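Local coordinates for hypothetical conserved protein (Geobacillus kaustophilus, PDB 2QYH), which is of unknown function but, as a haloacid dehalogenase-like protein of the Cof type, probably acts as a magnesium-dependent phosphatase, at residues L82-V87 / L136-K141; A89-A94 / H99-M104; Y203-G208 / E245-G250; I5-I10 / E186-M191. All blocks are in the same frame, centred on the assembly; numbering follows the deposited sequence.

Interaction 1: L82-V87 / L136-K141; sequences LRREKV and LYYENK
R84 NH1 donates to the main-chain E139 O at 3.1 Å, with an N-H...O angle of 153°; the oxygen lies at the edge of the guanidinium, close to its plane. A bend at chi3 (54°) carries the R84 tip round to that carbonyl, while its CG touches the edge of the Y138 ring, 4.2 Å from Y138 CD2. The E139 carboxylate is turned nearly square to the guanidinium, and its OE1, 4.5 Å from R84 NE, sits well out of that plane, so these two probably feel each other's charge, with no N-H directed at the oxygen. The ion pair of E139 is made with R88, one turn along the helix. Deeper in, V87 CG1 packs against the tyrosine, 3.5 Å from Y138 CD2. With chi1 at 66°, the Y138 ring swings toward helix 84-96, meeting T91 there and F103 on strand 101-104. A serine in place of Y138 would probably open a gap beside V87 and cost the F103 ring one of its aromatic neighbours. The weakly bonded helical turn at about 137-140 is thus docked on the start of helix 84-96, beside the antiparallel sheet of the alpha/beta cap domain characteristic of Cof-type haloacid dehalogenase relatives.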
loop_
_atom_site.group_PDB
_atom_site.type_symbol
_atom_site.label_atom_id
_atom_site.label_comp_id
_atom_site.label_asym_id
_atom_site.label_seq_id
_atom_site.Cartn_x
_atom_site.Cartn_y
_atom_site.Cartn_z
ATOM N N LEU D 82 -11.443 0.882 21.807
ATOM C CA LEU D 82 -10.835 0.950 23.128
ATOM C C LEU D 82 -11.793 1.815 23.950
ATOM O O LEU D 82 -12.426 2.721 23.401
ATOM C CB LEU D 82 -9.472 1.635 23.032
ATOM C CG LEU D 82 -8.193 0.810 23.183
ATOM C CD1 LEU D 82 -8.374 -0.614 22.660
ATOM C CD2 LEU D 82 -7.070 1.538 22.448
ATOM N N ARG D 83 -11.923 1.532 25.246
ATOM C CA ARG D 83 -12.806 2.324 26.114
ATOM C C ARG D 83 -12.295 3.761 26.183
ATOM O O ARG D 83 -11.233 4.017 26.758
ATOM C CB ARG D 83 -12.845 1.727 27.522
ATOM C CG ARG D 83 -13.533 0.378 27.591
ATOM C CD ARG D 83 -13.395 -0.251 28.963
ATOM N NE ARG D 83 -13.833 0.647 30.027
ATOM C CZ ARG D 83 -13.723 0.371 31.323
ATOM N NH1 ARG D 83 -13.191 -0.780 31.714
ATOM N NH2 ARG D 83 -14.135 1.249 32.228
ATOM N N ARG D 84 -13.052 4.691 25.601
ATOM C CA ARG D 84 -12.654 6.098 25.574
ATOM C C ARG D 84 -12.247 6.616 26.952
ATOM O O ARG D 84 -11.249 7.328 27.095
ATOM C CB ARG D 84 -13.780 6.959 25.007
ATOM C CG ARG D 84 -13.345 8.380 24.710
ATOM C CD ARG D 84 -14.458 9.181 24.078
ATOM N NE ARG D 84 -15.664 9.138 24.895
ATOM C CZ ARG D 84 -16.735 9.898 24.692
ATOM N NH1 ARG D 84 -16.754 10.771 23.692
ATOM N NH2 ARG D 84 -17.789 9.786 25.492
ATOM N N GLU D 85 -13.030 6.253 27.960
ATOM C CA GLU D 85 -12.766 6.650 29.338
ATOM C C GLU D 85 -11.317 6.329 29.707
ATOM O O GLU D 85 -10.557 7.201 30.138
ATOM C CB GLU D 85 -13.711 5.890 30.269
ATOM C CG GLU D 85 -13.487 6.122 31.750
ATOM C CD GLU D 85 -13.959 4.949 32.586
ATOM O OE1 GLU D 85 -15.090 4.469 32.353
ATOM O OE2 GLU D 85 -13.201 4.509 33.477
ATOM N N LYS D 86 -10.944 5.066 29.531
ATOM C CA LYS D 86 -9.602 4.611 29.853
ATOM C C LYS D 86 -8.535 5.182 28.926
ATOM O O LYS D 86 -7.394 5.385 29.344
ATOM C CB LYS D 86 -9.558 3.085 29.848
ATOM C CG LYS D 86 -10.377 2.457 30.973
ATOM C CD LYS D 86 -9.864 2.902 32.336
ATOM C CE LYS D 86 -10.754 2.419 33.475
ATOM N NZ LYS D 86 -10.280 2.919 34.801
ATOM N N VAL D 87 -8.899 5.440 27.673
ATOM C CA VAL D 87 -7.946 6.016 26.730
ATOM C C VAL D 87 -7.558 7.409 27.232
ATOM O O VAL D 87 -6.384 7.783 27.209
ATOM C CB VAL D 87 -8.542 6.130 25.296
ATOM C CG1 VAL D 87 -7.600 6.905 24.396
ATOM C CG2 VAL D 87 -8.769 4.739 24.713
ATOM N N LEU D 136 -6.456 15.152 20.932
ATOM C CA LEU D 136 -7.802 14.759 21.324
ATOM C C LEU D 136 -8.555 13.958 20.275
ATOM O O LEU D 136 -9.785 13.941 20.277
ATOM C CB LEU D 136 -8.616 16.004 21.685
ATOM C CG LEU D 136 -8.042 16.884 22.803
ATOM C CD1 LEU D 136 -8.915 18.112 22.978
ATOM C CD2 LEU D 136 -7.959 16.084 24.100
ATOM N N TYR D 137 -7.824 13.280 19.394
ATOM C CA TYR D 137 -8.441 12.495 18.329
ATOM C C TYR D 137 -9.360 11.390 18.847
ATOM O O TYR D 137 -10.407 11.114 18.262
ATOM C CB TYR D 137 -7.354 11.896 17.432
ATOM C CG TYR D 137 -7.891 11.240 16.182
ATOM C CD1 TYR D 137 -8.035 9.857 16.101
ATOM C CD2 TYR D 137 -8.283 12.007 15.090
ATOM C CE1 TYR D 137 -8.555 9.253 14.958
ATOM C CE2 TYR D 137 -8.804 11.417 13.943
ATOM C CZ TYR D 137 -8.941 10.038 13.881
ATOM O OH TYR D 137 -9.469 9.453 12.749
ATOM N N TYR D 138 -8.968 10.773 19.956
ATOM C CA TYR D 138 -9.743 9.690 20.555
ATOM C C TYR D 138 -11.071 10.145 21.154
ATOM O O TYR D 138 -11.987 9.341 21.338
ATOM C CB TYR D 138 -8.924 9.002 21.651
ATOM C CG TYR D 138 -8.644 9.887 22.844
ATOM C CD1 TYR D 138 -7.609 10.822 22.819
ATOM C CD2 TYR D 138 -9.432 9.808 23.992
ATOM C CE1 TYR D 138 -7.366 11.661 23.908
ATOM C CE2 TYR D 138 -9.201 10.644 25.088
ATOM C CZ TYR D 138 -8.165 11.566 25.040
ATOM O OH TYR D 138 -7.929 12.390 26.118
ATOM N N GLU D 139 -11.172 11.432 21.459
ATOM C CA GLU D 139 -12.381 11.983 22.061
ATOM C C GLU D 139 -13.615 11.973 21.155
ATOM O O GLU D 139 -14.743 11.890 21.637
ATOM C CB GLU D 139 -12.105 13.411 22.547
ATOM C CG GLU D 139 -11.045 13.495 23.645
ATOM C CD GLU D 139 -11.595 13.186 25.030
ATOM O OE1 GLU D 139 -12.507 12.337 25.140
ATOM O OE2 GLU D 139 -11.107 13.787 26.014
ATOM N N ASN D 140 -13.408 12.038 19.847
ATOM C CA ASN D 140 -14.528 12.065 18.911
ATOM C C ASN D 140 -14.488 10.967 17.847
ATOM O O ASN D 140 -15.340 10.913 16.959
ATOM C CB ASN D 140 -14.580 13.438 18.249
ATOM C CG ASN D 140 -13.209 14.080 18.152
ATOM O OD1 ASN D 140 -12.294 13.529 17.537
ATOM N ND2 ASN D 140 -13.054 15.246 18.772
ATOM N N LYS D 141 -13.497 10.089 17.942
ATOM C CA LYS D 141 -13.349 8.994 16.990
ATOM C C LYS D 141 -13.160 7.682 17.731
ATOM O O LYS D 141 -12.648 7.666 18.849
ATOM C CB LYS D 141 -12.127 9.227 16.093
ATOM C CG LYS D 141 -12.305 10.260 15.001
ATOM C CD LYS D 141 -13.393 9.832 14.031
ATOM C CE LYS D 141 -13.450 10.745 12.816
ATOM N NZ LYS D 141 -12.159 10.737 12.062
#

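Interaction 2: A89-A94 / H99-M104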
loop_
_atom_site.group_PDB
_atom_site.type_symbol
_atom_site.label_atom_id
_atom_site.label_comp_id
_atom_site.label_asym_id
_atom_site.label_seq_id
_atom_site.Cartn_x
_atom_site.Cartn_y
_atom_site.Cartn_z
ATOM N N ALA D 89 -7.626 8.599 30.381
ATOM C CA ALA D 89 -6.795 8.489 31.583
ATOM C C ALA D 89 -5.348 8.148 31.232
ATOM O O ALA D 89 -4.412 8.784 31.723
ATOM C CB ALA D 89 -7.363 7.421 32.530
ATOM N N LEU D 90 -5.173 7.136 30.384
ATOM C CA LEU D 90 -3.849 6.700 29.960
ATOM C C LEU D 90 -3.083 7.853 29.311
ATOM O O LEU D 90 -1.888 8.019 29.542
ATOM C CB LEU D 90 -3.968 5.544 28.962
ATOM C CG LEU D 90 -2.862 4.483 28.970
ATOM C CD1 LEU D 90 -3.072 3.532 27.807
ATOM C CD2 LEU D 90 -1.495 5.129 28.876
ATOM N N THR D 91 -3.778 8.644 28.499
ATOM C CA THR D 91 -3.151 9.769 27.815
ATOM C C THR D 91 -2.685 10.829 28.812
ATOM O O THR D 91 -1.548 11.312 28.744
ATOM C CB THR D 91 -4.124 10.428 26.807
ATOM O OG1 THR D 91 -4.651 9.431 25.927
ATOM C CG2 THR D 91 -3.399 11.477 25.974
ATOM N N GLU D 92 -3.564 11.187 29.742
ATOM C CA GLU D 92 -3.222 12.194 30.736
ATOM C C GLU D 92 -2.092 11.724 31.634
ATOM O O GLU D 92 -1.108 12.439 31.818
ATOM C CB GLU D 92 -4.455 12.565 31.559
ATOM C CG GLU D 92 -5.370 13.542 30.833
ATOM C CD GLU D 92 -6.730 13.684 31.489
ATOM O OE1 GLU D 92 -6.780 13.859 32.725
ATOM O OE2 GLU D 92 -7.747 13.631 30.765
ATOM N N GLU D 93 -2.220 10.520 32.177
ATOM C CA GLU D 93 -1.181 9.990 33.048
ATOM C C GLU D 93 0.158 9.901 32.310
ATOM O O GLU D 93 1.191 10.322 32.835
ATOM C CB GLU D 93 -1.582 8.612 33.593
ATOM C CG GLU D 93 -0.523 7.978 34.494
ATOM C CD GLU D 93 -1.013 6.731 35.211
ATOM O OE1 GLU D 93 -0.163 5.978 35.738
ATOM O OE2 GLU D 93 -2.241 6.505 35.257
ATOM N N ALA D 94 0.137 9.368 31.091
ATOM C CA ALA D 94 1.350 9.231 30.289
ATOM C C ALA D 94 1.956 10.594 29.952
ATOM O O ALA D 94 3.177 10.761 29.976
ATOM C CB ALA D 94 1.043 8.467 29.007
ATOM N N HIS D 99 5.514 10.886 28.110
ATOM C CA HIS D 99 5.358 9.778 27.180
ATOM C C HIS D 99 4.166 10.060 26.272
ATOM O O HIS D 99 3.039 10.229 26.739
ATOM C CB HIS D 99 5.146 8.485 27.939
ATOM C CG HIS D 99 6.282 8.145 28.850
ATOM N ND1 HIS D 99 6.104 7.821 30.178
ATOM C CD2 HIS D 99 7.617 8.079 28.625
ATOM C CE1 HIS D 99 7.277 7.566 30.731
ATOM N NE2 HIS D 99 8.211 7.715 29.811
ATOM N N PRO D 100 4.403 10.133 24.955
ATOM C CA PRO D 100 3.288 10.401 24.043
ATOM C C PRO D 100 2.631 9.103 23.597
ATOM O O PRO D 100 3.147 8.002 23.843
ATOM C CB PRO D 100 3.967 11.117 22.889
ATOM C CG PRO D 100 5.260 10.345 22.774
ATOM C CD PRO D 100 5.693 10.154 24.236
ATOM N N LEU D 101 1.482 9.247 22.950
ATOM C CA LEU D 101 0.750 8.109 22.416
ATOM C C LEU D 101 0.351 8.424 20.994
ATOM O O LEU D 101 0.410 9.571 20.557
ATOM C CB LEU D 101 -0.530 7.832 23.201
ATOM C CG LEU D 101 -0.476 7.321 24.632
ATOM C CD1 LEU D 101 0.161 8.360 25.540
ATOM C CD2 LEU D 101 -1.893 7.026 25.077
ATOM N N VAL D 102 -0.044 7.388 20.270
ATOM C CA VAL D 102 -0.521 7.555 18.912
ATOM C C VAL D 102 -1.837 6.800 18.895
ATOM O O VAL D 102 -1.901 5.650 19.328
ATOM C CB VAL D 102 0.464 6.976 17.869
ATOM C CG1 VAL D 102 -0.237 6.781 16.529
ATOM C CG2 VAL D 102 1.641 7.938 17.691
ATOM N N PHE D 103 -2.886 7.477 18.439
ATOM C CA PHE D 103 -4.223 6.896 18.361
ATOM C C PHE D 103 -4.468 6.381 16.951
ATOM O O PHE D 103 -4.262 7.105 15.977
ATOM C CB PHE D 103 -5.261 7.952 18.720
ATOM C CG PHE D 103 -4.925 8.713 19.956
ATOM C CD1 PHE D 103 -4.918 8.081 21.196
ATOM C CD2 PHE D 103 -4.565 10.056 19.882
ATOM C CE1 PHE D 103 -4.550 8.778 22.350
ATOM C CE2 PHE D 103 -4.197 10.763 21.024
ATOM C CZ PHE D 103 -4.188 10.122 22.263
HETATM N N MSE D 104 -4.917 5.130 16.857
HETATM C CA MSE D 104 -5.172 4.476 15.575
HETATM C C MSE D 104 -6.606 3.996 15.363
HETATM O O MSE D 104 -7.209 3.385 16.249
HETATM C CB MSE D 104 -4.262 3.264 15.432
HETATM C CG MSE D 104 -2.806 3.530 15.675
HETATM SE SE MSE D 104 -1.867 1.863 15.939
HETATM C CE MSE D 104 -1.878 1.204 14.124
#
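One hydrogen bond crosses the contact: H99 N donates to A94 O at 3.0 Å, N-H...O angle 153°. The donor approaches from above the carbonyl plane, 39° out of it, so it is not lined up with a lone pair. This bond ties the last part of the helix to the chain that turns back into strand 101-104, and the imidazole leads off the other way to Y158 and E154.

Apolar contact comes next. L101 points at the helix and spreads its two methyls over it: CD1 lies 3.6 Å from A94 CB, and L101 CD2 is 3.8 Å from T91 OG1, with L90 CD2 more distant at 4.3 Å. With chi1 at -68°, the L101 branch stands beside its own backbone N, which puts one methyl by A94 and the other by T91 and L90.

A mixed contact completes it. T91 OG1 sits at the edge of the F103 ring, 3.6 Å from F103 CE1, and T91 CG2 is 4.0 Å from F103 CZ. The hydroxyl is hydrogen-bonded to V87 O within its own helix.

Helix and strand run nearly antiparallel, 10.2 Å between axes. Since the one polar link joins backbone atoms at the turn, cohesion further along depends on the fit of buried aliphatic and aromatic groups.

Interaction 3: Y203-G208 / E245-G250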
loop_
_atom_site.group_PDB
_atom_site.type_symbol
_atom_site.label_atom_id
_atom_site.label_comp_id
_atom_site.label_asym_id
_atom_site.label_seq_id
_atom_site.Cartn_x
_atom_site.Cartn_y
_atom_site.Cartn_z
ATOM N N TYR D 203 -8.393 -22.793 8.324
ATOM C CA TYR D 203 -6.965 -23.012 8.117
ATOM C C TYR D 203 -6.223 -21.704 8.357
ATOM O O TYR D 203 -6.807 -20.631 8.237
ATOM C CB TYR D 203 -6.710 -23.454 6.678
ATOM C CG TYR D 203 -7.416 -24.724 6.290
ATOM C CD1 TYR D 203 -6.727 -25.941 6.234
ATOM C CD2 TYR D 203 -8.779 -24.723 6.012
ATOM C CE1 TYR D 203 -7.381 -27.129 5.900
ATOM C CE2 TYR D 203 -9.446 -25.902 5.679
ATOM C CZ TYR D 203 -8.742 -27.102 5.630
ATOM O OH TYR D 203 -9.403 -28.268 5.320
ATOM N N ALA D 204 -4.939 -21.784 8.690
ATOM C CA ALA D 204 -4.137 -20.581 8.899
ATOM C C ALA D 204 -2.667 -20.840 8.586
ATOM O O ALA D 204 -2.154 -21.919 8.842
ATOM C CB ALA D 204 -4.288 -20.078 10.339
ATOM N N PHE D 205 -2.001 -19.843 8.017
ATOM C CA PHE D 205 -0.581 -19.943 7.688
ATOM C C PHE D 205 0.159 -18.868 8.469
ATOM O O PHE D 205 -0.159 -17.684 8.354
ATOM C CB PHE D 205 -0.336 -19.726 6.189
ATOM C CG PHE D 205 -0.721 -20.890 5.334
ATOM C CD1 PHE D 205 0.241 -21.572 4.596
ATOM C CD2 PHE D 205 -2.050 -21.285 5.231
ATOM C CE1 PHE D 205 -0.117 -22.634 3.756
ATOM C CE2 PHE D 205 -2.420 -22.339 4.401
ATOM C CZ PHE D 205 -1.454 -23.017 3.658
ATOM N N GLY D 206 1.148 -19.284 9.255
ATOM C CA GLY D 206 1.908 -18.339 10.053
ATOM C C GLY D 206 3.397 -18.608 10.032
ATOM O O GLY D 206 3.846 -19.680 9.620
ATOM N N ASP D 207 4.163 -17.639 10.520
ATOM C CA ASP D 207 5.611 -17.734 10.520
ATOM C C ASP D 207 6.261 -17.274 11.821
ATOM O O ASP D 207 7.308 -17.782 12.212
ATOM C CB ASP D 207 6.138 -16.901 9.352
ATOM C CG ASP D 207 7.632 -16.705 9.395
ATOM O OD1 ASP D 207 8.375 -17.678 9.127
ATOM O OD2 ASP D 207 8.057 -15.568 9.699
ATOM N N GLY D 208 5.649 -16.315 12.499
ATOM C CA GLY D 208 6.241 -15.821 13.727
ATOM C C GLY D 208 5.539 -16.230 15.000
ATOM O O GLY D 208 4.443 -16.801 14.982
ATOM N N GLU D 245 7.565 -21.388 -2.759
ATOM C CA GLU D 245 6.169 -21.687 -3.042
ATOM C C GLU D 245 5.514 -22.312 -1.812
ATOM O O GLU D 245 4.627 -23.162 -1.927
ATOM C CB GLU D 245 6.061 -22.637 -4.234
ATOM C CG GLU D 245 6.862 -22.198 -5.447
ATOM C CD GLU D 245 6.340 -22.818 -6.728
ATOM O OE1 GLU D 245 5.874 -23.978 -6.673
ATOM O OE2 GLU D 245 6.396 -22.155 -7.788
ATOM N N GLY D 246 5.959 -21.873 -0.637
ATOM C CA GLY D 246 5.426 -22.392 0.610
ATOM C C GLY D 246 3.910 -22.441 0.693
ATOM O O GLY D 246 3.327 -23.481 1.016
ATOM N N ILE D 247 3.262 -21.319 0.400
ATOM C CA ILE D 247 1.812 -21.267 0.462
ATOM C C ILE D 247 1.123 -22.146 -0.574
ATOM O O ILE D 247 0.200 -22.883 -0.240
ATOM C CB ILE D 247 1.328 -19.828 0.349
ATOM C CG1 ILE D 247 1.661 -19.116 1.660
ATOM C CG2 ILE D 247 -0.170 -19.791 0.056
ATOM C CD1 ILE D 247 1.252 -17.693 1.711
ATOM N N TRP D 248 1.574 -22.078 -1.822
ATOM C CA TRP D 248 0.992 -22.890 -2.881
ATOM C C TRP D 248 1.133 -24.375 -2.558
ATOM O O TRP D 248 0.167 -25.139 -2.631
ATOM C CB TRP D 248 1.680 -22.587 -4.216
ATOM C CG TRP D 248 1.318 -23.548 -5.304
ATOM C CD1 TRP D 248 1.977 -24.698 -5.635
ATOM C CD2 TRP D 248 0.185 -23.473 -6.176
ATOM N NE1 TRP D 248 1.325 -25.345 -6.656
ATOM C CE2 TRP D 248 0.219 -24.613 -7.008
ATOM C CE3 TRP D 248 -0.859 -22.553 -6.330
ATOM C CZ2 TRP D 248 -0.751 -24.862 -7.984
ATOM C CZ3 TRP D 248 -1.826 -22.799 -7.302
ATOM C CH2 TRP D 248 -1.762 -23.946 -8.117
ATOM N N TYR D 249 2.348 -24.773 -2.200
ATOM C CA TYR D 249 2.635 -26.159 -1.868
ATOM C C TYR D 249 1.766 -26.632 -0.711
ATOM O O TYR D 249 1.144 -27.695 -0.779
ATOM C CB TYR D 249 4.114 -26.316 -1.506
ATOM C CG TYR D 249 4.497 -27.729 -1.144
ATOM C CD1 TYR D 249 4.647 -28.118 0.188
ATOM C CD2 TYR D 249 4.672 -28.692 -2.137
ATOM C CE1 TYR D 249 4.964 -29.435 0.522
ATOM C CE2 TYR D 249 4.988 -30.007 -1.816
ATOM C CZ TYR D 249 5.132 -30.374 -0.489
ATOM O OH TYR D 249 5.446 -31.675 -0.186
ATOM N N GLY D 250 1.729 -25.834 0.350
ATOM C CA GLY D 250 0.937 -26.194 1.510
ATOM C C GLY D 250 -0.523 -26.403 1.162
ATOM O O GLY D 250 -1.111 -27.424 1.514
#
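Strand 203-206 and helix 246-250 run in nearly opposite senses, 150° between their directions and 10.6 Å between axes, with F205 and I247 closest at 7.7 Å from CA to CA. F205 carries the contact. Its chi1 of -75° holds CG beside the backbone N and anti to the carbonyl carbon, and from there the ring reaches out to the first turn of the helix. F205 CD1 meets I247 CG1 at 4.1 Å, the two side chains crossing at a slant, while F205 CE1 comes to 4.0 Å from I247 O. Further round the rim, F205 CZ lies 4.3 Å from G250 C, which stands near the ring plane, as does G246 O. These are van der Waals contacts, with no hydrogen bond across. G250 has no side chain, and the ring edge comes right up to the helix backbone there; a CB on this residue would point at the strand. In fold terms, helix 246-253 covers one face of the largely parallel sheet of the Rossmann-like haloacid dehalogenase core, and the strand runs out into the sequence GDGLND, consistent with the fourth signature motif of that family. In the loop, D207 N and G208 N are hydrogen-bonded to D211 OD2. On the sheet the F205 ring is bordered by V6 and V222 and meets the ring of F8, their planes about 30° apart; I247 also reaches F8. The carbonyl of G246 accepts from G250 N at 2.9 Å and from T239 OG1, while W248 turns away to helix 23-34.

Interaction 4: I5-I10 / E186-M191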
loop_
_atom_site.group_PDB
_atom_site.type_symbol
_atom_site.label_atom_id
_atom_site.label_comp_id
_atom_site.label_asym_id
_atom_site.label_seq_id
_atom_site.Cartn_x
_atom_site.Cartn_y
_atom_site.Cartn_z
ATOM N N ILE D 5 -12.274 -21.518 5.208
ATOM C CA ILE D 5 -11.641 -20.212 5.173
ATOM C C ILE D 5 -10.180 -20.393 5.530
ATOM O O ILE D 5 -9.834 -21.271 6.317
ATOM C CB ILE D 5 -12.316 -19.233 6.170
ATOM C CG1 ILE D 5 -11.693 -17.841 6.041
ATOM C CG2 ILE D 5 -12.208 -19.764 7.591
ATOM C CD1 ILE D 5 -12.474 -16.748 6.770
ATOM N N VAL D 6 -9.321 -19.588 4.922
ATOM C CA VAL D 6 -7.894 -19.660 5.198
ATOM C C VAL D 6 -7.418 -18.269 5.601
ATOM O O VAL D 6 -7.686 -17.292 4.907
ATOM C CB VAL D 6 -7.082 -20.129 3.951
ATOM C CG1 VAL D 6 -5.603 -20.278 4.319
ATOM C CG2 VAL D 6 -7.637 -21.447 3.422
ATOM N N PHE D 7 -6.719 -18.195 6.727
ATOM C CA PHE D 7 -6.182 -16.942 7.241
ATOM C C PHE D 7 -4.674 -16.884 6.993
ATOM O O PHE D 7 -3.990 -17.897 7.097
ATOM C CB PHE D 7 -6.471 -16.839 8.736
ATOM C CG PHE D 7 -7.899 -16.537 9.051
ATOM C CD1 PHE D 7 -8.342 -15.222 9.120
ATOM C CD2 PHE D 7 -8.812 -17.567 9.266
ATOM C CE1 PHE D 7 -9.683 -14.937 9.400
ATOM C CE2 PHE D 7 -10.149 -17.291 9.544
ATOM C CZ PHE D 7 -10.586 -15.976 9.611
ATOM N N PHE D 8 -4.164 -15.697 6.670
ATOM C CA PHE D 8 -2.741 -15.518 6.390
ATOM C C PHE D 8 -2.159 -14.344 7.149
ATOM O O PHE D 8 -2.765 -13.279 7.200
ATOM C CB PHE D 8 -2.515 -15.234 4.906
ATOM C CG PHE D 8 -2.935 -16.343 3.994
ATOM C CD1 PHE D 8 -2.075 -17.405 3.724
ATOM C CD2 PHE D 8 -4.183 -16.315 3.374
ATOM C CE1 PHE D 8 -2.454 -18.425 2.843
ATOM C CE2 PHE D 8 -4.568 -17.324 2.500
ATOM C CZ PHE D 8 -3.704 -18.382 2.229
ATOM N N ASP D 9 -0.988 -14.533 7.742
ATOM C CA ASP D 9 -0.320 -13.435 8.414
ATOM C C ASP D 9 0.414 -12.807 7.230
ATOM O O ASP D 9 0.543 -13.450 6.187
ATOM C CB ASP D 9 0.666 -13.953 9.459
ATOM C CG ASP D 9 1.393 -12.830 10.176
ATOM O OD1 ASP D 9 0.717 -11.867 10.608
ATOM O OD2 ASP D 9 2.636 -12.917 10.309
ATOM N N ILE D 10 0.894 -11.575 7.361
ATOM C CA ILE D 10 1.556 -10.919 6.236
ATOM C C ILE D 10 3.052 -11.224 6.034
ATOM O O ILE D 10 3.413 -12.005 5.141
ATOM C CB ILE D 10 1.328 -9.389 6.307
ATOM C CG1 ILE D 10 -0.174 -9.102 6.323
ATOM C CG2 ILE D 10 1.939 -8.695 5.106
ATOM C CD1 ILE D 10 -0.524 -7.681 6.698
ATOM N N GLU D 186 -8.574 -14.423 18.554
ATOM C CA GLU D 186 -9.892 -14.120 19.098
ATOM C C GLU D 186 -10.749 -13.508 17.996
ATOM O O GLU D 186 -11.941 -13.801 17.884
ATOM C CB GLU D 186 -9.754 -13.140 20.266
ATOM C CG GLU D 186 -11.038 -12.858 21.027
ATOM C CD GLU D 186 -11.699 -14.115 21.573
ATOM O OE1 GLU D 186 -10.988 -15.122 21.812
ATOM O OE2 GLU D 186 -12.933 -14.083 21.778
ATOM N N GLY D 187 -10.129 -12.653 17.188
ATOM C CA GLY D 187 -10.839 -12.024 16.091
ATOM C C GLY D 187 -11.247 -13.086 15.090
ATOM O O GLY D 187 -12.317 -13.008 14.489
ATOM N N ILE D 188 -10.378 -14.079 14.911
ATOM C CA ILE D 188 -10.631 -15.189 14.004
ATOM C C ILE D 188 -11.787 -16.018 14.538
ATOM O O ILE D 188 -12.556 -16.595 13.768
ATOM C CB ILE D 188 -9.369 -16.089 13.856
ATOM C CG1 ILE D 188 -8.331 -15.367 12.995
ATOM C CG2 ILE D 188 -9.718 -17.417 13.212
ATOM C CD1 ILE D 188 -7.041 -16.097 12.845
ATOM N N ARG D 189 -11.920 -16.068 15.858
ATOM C CA ARG D 189 -12.997 -16.841 16.456
ATOM C C ARG D 189 -14.387 -16.301 16.112
ATOM O O ARG D 189 -15.283 -17.089 15.821
ATOM C CB ARG D 189 -12.837 -16.932 17.970
ATOM C CG ARG D 189 -13.849 -17.864 18.614
ATOM C CD ARG D 189 -13.468 -18.177 20.045
ATOM N NE ARG D 189 -14.367 -17.580 21.028
ATOM C CZ ARG D 189 -14.663 -16.287 21.093
ATOM N NH1 ARG D 189 -14.141 -15.436 20.224
ATOM N NH2 ARG D 189 -15.467 -15.837 22.046
HETATM N N MSE D 190 -14.593 -14.984 16.142
HETATM C CA MSE D 190 -15.926 -14.485 15.790
HETATM C C MSE D 190 -16.135 -14.334 14.313
HETATM O O MSE D 190 -17.268 -14.317 13.844
HETATM C CB MSE D 190 -16.258 -13.155 16.439
HETATM C CG MSE D 190 -15.154 -12.515 17.174
HETATM SE SE MSE D 190 -15.935 -11.847 18.783
HETATM C CE MSE D 190 -17.684 -12.683 18.741
HETATM N N MSE D 191 -15.048 -14.180 13.575
HETATM C CA MSE D 191 -15.187 -14.096 12.147
HETATM C C MSE D 191 -15.894 -15.405 11.776
HETATM O O MSE D 191 -16.951 -15.391 11.131
HETATM C CB MSE D 191 -13.824 -14.036 11.478
HETATM C CG MSE D 191 -13.870 -14.400 10.011
HETATM SE SE MSE D 191 -13.655 -12.907 8.831
HETATM C CE MSE D 191 -15.488 -12.354 8.682
#
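The F7 ring has I188 lying over one face and M191 at its edge. I188 CG1 stands 3.9 Å from the ring centroid and only 12° off the normal, a CH-pi contact near the middle of the face. The other branch lies over the same face toward CE2, I188 CG2 being 3.7 Å from F7 CE2. M191, a selenomethionine, comes in close to the ring plane, with its CG 3.7 Å from F7 CZ. That methylene is shared: I5 CD1 reaches M191 CG at 4.2 Å. The M191 chain leaves with CG anti to the backbone N (chi1 161°), which sends it down to the ring edge. An alanine in place of F7 would probably strip I188 of the face it lies on and open a gap beneath the helix, leaving M191 held from the strand by I5 alone. At the strand's end D9, in a sequence resembling the haloacid dehalogenase DxD signature, forms a salt bridge with K184. Strand and helix are nearly antiparallel, 159° apart, with 11.3 Å between axes. Around them, F7 also touches A40 and V202 on the strands flanking 5-8, and M191 continues to V70 and F72 of strand 69-72.

Overall arrangement
From the N terminus, strand 5-8 opens interaction 4, whose loop stays open until helix 184-195. Inside it, interaction 1 opens at 82-87; interaction 2, nested in turn, opens and closes between 89 and 104, before interaction 1 closes at 136-141. Both use helix 84-96 and touch through Y138 and F103, binding the cap together. Once the chain has returned to the core and closed interaction 4, interaction 3 follows in series, from strand 202-206 to helix 246-253. No loops cross. Strands 5-8 and 202-206 are sheet neighbours, so interactions 3 and 4 fix helices to opposite faces of one sheet, centres 14 Å apart; interactions 1 and 3 lie 37 Å apart, centre to centre.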